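Side-chain contact in iron-binding zinc finger CDGSH type domain-containing protein (Magnetospirillum magneticum, PDB 3TBN), which carries two [2Fe-2S] clusters, one in each of its two CDGSH-type iron-sulfur motifs, within a single chain: residues 31-36 and 70-75. Residues are numbered along the deposited sequence; the frame is centred on the assembly and turned at random.
With FES (Fe2/s2 (inorganic) cluster), chain B; FES (Fe2/s2 (inorganic) cluster), chain C.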
ATOM      1  N   HIS A  31       6.560  -4.640   5.385  0.96  6.61           N
ATOM      2  CA  HIS A  31       6.360  -3.207   5.506  0.96  6.58           C
ATOM      3  C   HIS A  31       5.745  -2.699   4.219  0.95  6.21           C
ATOM      4  O   HIS A  31       6.412  -2.571   3.197  0.95  7.00           O
ATOM      5  CB  HIS A  31       7.684  -2.532   5.844  0.96  8.59           C
ATOM      6  CG  HIS A  31       8.306  -3.083   7.086  0.92  9.24           C
ATOM      7  ND1 HIS A  31       7.995  -2.610   8.342  0.88 10.69           N
ATOM      8  CD2 HIS A  31       9.166  -4.112   7.276  0.87 11.07           C
ATOM      9  CE1 HIS A  31       8.662  -3.300   9.249  0.87 11.86           C
ATOM     10  NE2 HIS A  31       9.379  -4.217   8.627  0.85 11.11           N
ATOM     11  N   TRP A  32       4.438  -2.478   4.269  0.98  6.71           N
ATOM     12  CA  TRP A  32       3.662  -2.076   3.106  1.00  6.81           C
ATOM     13  C   TRP A  32       3.883  -0.614   2.774  0.97  6.40           C
ATOM     14  O   TRP A  32       3.823   0.246   3.657  0.94  7.06           O
ATOM     15  CB  TRP A  32       2.188  -2.306   3.410  1.00  7.40           C
ATOM     16  CG  TRP A  32       1.240  -1.856   2.346  0.98  6.48           C
ATOM     17  CD1 TRP A  32       1.058  -2.421   1.121  0.92  6.89           C
ATOM     18  CD2 TRP A  32       0.315  -0.764   2.425  0.96  6.46           C
ATOM     19  NE1 TRP A  32       0.079  -1.750   0.429  0.98  6.82           N
ATOM     20  CE2 TRP A  32      -0.394  -0.726   1.208  0.97  6.35           C
ATOM     21  CE3 TRP A  32       0.020   0.185   3.408  0.96  7.55           C
ATOM     22  CZ2 TRP A  32      -1.388   0.219   0.951  0.95  7.65           C
ATOM     23  CZ3 TRP A  32      -0.962   1.129   3.147  0.97  7.79           C
ATOM     24  CH2 TRP A  32      -1.655   1.137   1.930  0.97  8.13           C
ATOM     25  N   CYS A  33       4.134  -0.339   1.500  0.97  6.13           N
ATOM     26  CA  CYS A  33       4.218   1.027   1.008  0.98  6.01           C
ATOM     27  C   CYS A  33       2.836   1.672   0.979  0.91  5.88           C
ATOM     28  O   CYS A  33       1.955   1.260   0.230  0.94  6.40           O
ATOM     29  CB  CYS A  33       4.826   1.046  -0.393  0.95  6.35           C
ATOM     30  SG  CYS A  33       4.851   2.707  -1.133  0.93  5.94           S
ATOM     31  N   ALA A  34       2.656   2.689   1.816  0.97  6.44           N
ATOM     32  CA  ALA A  34       1.415   3.444   1.869  0.95  6.34           C
ATOM     33  C   ALA A  34       1.410   4.631   0.908  0.88  6.11           C
ATOM     34  O   ALA A  34       0.355   5.205   0.644  0.91  7.63           O
ATOM     35  CB  ALA A  34       1.166   3.940   3.284  0.98  8.82           C
ATOM     36  N   CYS A  35       2.577   5.015   0.405  0.92  6.85           N
ATOM     37  CA  CYS A  35       2.708   6.264  -0.343  0.96  6.56           C
ATOM     38  C   CYS A  35       2.620   6.107  -1.858  0.92  6.09           C
ATOM     39  O   CYS A  35       2.389   7.090  -2.561  0.93  6.74           O
ATOM     40  CB  CYS A  35       4.018   6.968   0.033  0.96  7.25           C
ATOM     41  SG  CYS A  35       5.535   6.225  -0.628  0.93  6.50           S
ATOM     42  N   GLY A  36       2.809   4.889  -2.357  0.94  6.39           N
ATOM     43  CA  GLY A  36       2.815   4.643  -3.787  0.97  7.22           C
ATOM     44  C   GLY A  36       4.128   4.904  -4.504  0.92  6.45           C
ATOM     45  O   GLY A  36       4.210   4.676  -5.709  0.91  8.22           O
ATOM     46  N   GLY A  70      -2.452  -1.957  -3.939  0.97  6.25           N
ATOM     47  CA  GLY A  70      -1.606  -1.245  -4.879  0.98  6.68           C
ATOM     48  C   GLY A  70      -2.046   0.186  -5.150  0.96  6.61           C
ATOM     49  O   GLY A  70      -1.231   1.016  -5.552  0.93  7.16           O
ATOM     50  N   CYS A  71      -3.329   0.477  -4.943  0.95  6.53           N
ATOM     51  CA  CYS A  71      -3.882   1.794  -5.260  0.99  7.65           C
ATOM     52  C   CYS A  71      -3.642   2.801  -4.140  0.93  6.65           C
ATOM     53  O   CYS A  71      -3.735   4.011  -4.361  0.91  7.72           O
ATOM     54  CB  CYS A  71      -5.385   1.698  -5.567  0.99  8.63           C
ATOM     55  SG  CYS A  71      -6.463   1.403  -4.135  0.93  7.58           S
ATOM     56  N   LYS A  72      -3.346   2.275  -2.952  0.97  6.80           N
ATOM     57  CA  LYS A  72      -3.052   3.029  -1.729  0.95  7.17           C
ATOM     58  C   LYS A  72      -4.279   3.697  -1.099  0.97  7.87           C
ATOM     59  O   LYS A  72      -4.147   4.467  -0.148  0.91  9.80           O
ATOM     60  CB  LYS A  72      -1.904   4.020  -1.952  1.00  7.83           C
ATOM     61  CG  LYS A  72      -0.685   3.394  -2.640  0.99  7.34           C
ATOM     62  CD  LYS A  72      -0.290   2.053  -2.024  1.00  7.45           C
ATOM     63  CE  LYS A  72       0.940   1.460  -2.704  1.00  7.23           C
ATOM     64  NZ  LYS A  72       1.276   0.110  -2.164  0.99  7.35           N
ATOM     65  N   ALA A  73      -5.466   3.351  -1.591  0.98  7.60           N
ATOM     66  CA  ALA A  73      -6.706   3.935  -1.089  0.99  8.80           C
ATOM     67  C   ALA A  73      -7.573   2.960  -0.279  0.92  8.16           C
ATOM     68  O   ALA A  73      -8.671   3.318   0.132  0.92  9.48           O
ATOM     69  CB  ALA A  73      -7.510   4.519  -2.243  0.99 11.07           C
ATOM     70  N   SER A  74      -7.100   1.742  -0.036  0.96  8.46           N
ATOM     71  CA  SER A  74      -7.867   0.805   0.773  0.96  8.68           C
ATOM     72  C   SER A  74      -8.284   1.436   2.094  0.96  8.88           C
ATOM     73  O   SER A  74      -7.509   2.160   2.721  0.90  9.42           O
ATOM     74  CB  SER A  74      -7.050  -0.443   1.064  0.98  8.85           C
ATOM     75  OG  SER A  74      -7.774  -1.285   1.942  0.92  9.06           O
ATOM     76  N   LYS A  75      -9.505   1.141   2.527  0.95  9.78           N
ATOM     77  CA  LYS A  75      -9.968   1.572   3.839  1.00 11.77           C
ATOM     78  C   LYS A  75      -9.532   0.602   4.938  0.90 12.20           C
ATOM     79  O   LYS A  75      -9.782   0.843   6.117  0.86 15.01           O
ATOM     80  CB  LYS A  75     -11.491   1.733   3.848  1.00 17.90           C
ATOM     81  CG  LYS A  75     -11.988   3.032   3.223  0.83 27.05           C
ATOM     82  CD  LYS A  75     -11.966   2.986   1.707  0.81 33.41           C
ATOM     83  CE  LYS A  75     -12.947   3.988   1.102  0.70 38.65           C
ATOM     84  NZ  LYS A  75     -12.473   5.396   1.183  0.76 45.43           N
TER
HETATM   85 FE1  FES B  80       7.895   3.810   2.276  0.88  6.48          FE
HETATM   86 FE2  FES B  80       6.092   4.133   0.288  0.87  5.65          FE
HETATM   87  S1  FES B  80       8.280   3.845   0.085  0.92  6.77           S
HETATM   88  S2  FES B  80       5.671   4.020   2.474  0.93  6.56           S
HETATM   89 FE1  FES C  81      -7.543  -2.955  -4.031  0.92  7.56          FE
HETATM   90 FE2  FES C  81      -6.140  -0.766  -3.227  0.87  6.54          FE
HETATM   91  S1  FES C  81      -5.535  -2.281  -4.743  0.94  7.34           S
HETATM   92  S2  FES C  81      -8.105  -1.471  -2.471  0.92  7.56           S
HETATM   93  O   HOH W   1      -2.147   5.260   1.706  0.66  7.09           O
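Lys-72 and Trp-32 run antiparallel as they pass, each reaching from its own backbone toward the other, and every close direct contact between the two segments is made by Lys-72. A bend at chi2 (-46°), followed by an extended run, sends CE and NZ across to residues 31-36. There NZ donates to Cys-33 O at 2.7 Å, tilted 16° from the carbonyl plane with a C=O...N angle of 148°. Outside the two segments, Gln-41 OE1 and Cys-69 O also accept from this buried ammonium. The indole lies alongside: its CZ2 meets Lys-72 CD at 3.7 Å. Trp-32 NE1 sits 3.4 Å from Lys-72 NZ, but both are donors, and they converge on Cys-69 O instead of bonding each other. Further back, Lys-72 CG rests 3.8 Å from Gly-36 N, and one water bridges Ala-34 O and Lys-72 O. A leucine in place of Lys-72 would probably leave Cys-33 O and Gln-41 OE1 without this donor and Cys-69 O with one fewer. Each segment also grips its own cluster: Cys-33 and Cys-35 bind one iron through SG, while Cys-71 SG, with Cys-69, binds an iron of the other. Lys-72 thus crosses between the paired Cys-X-Cys iron-binding loops of a tandem CDGSH fold.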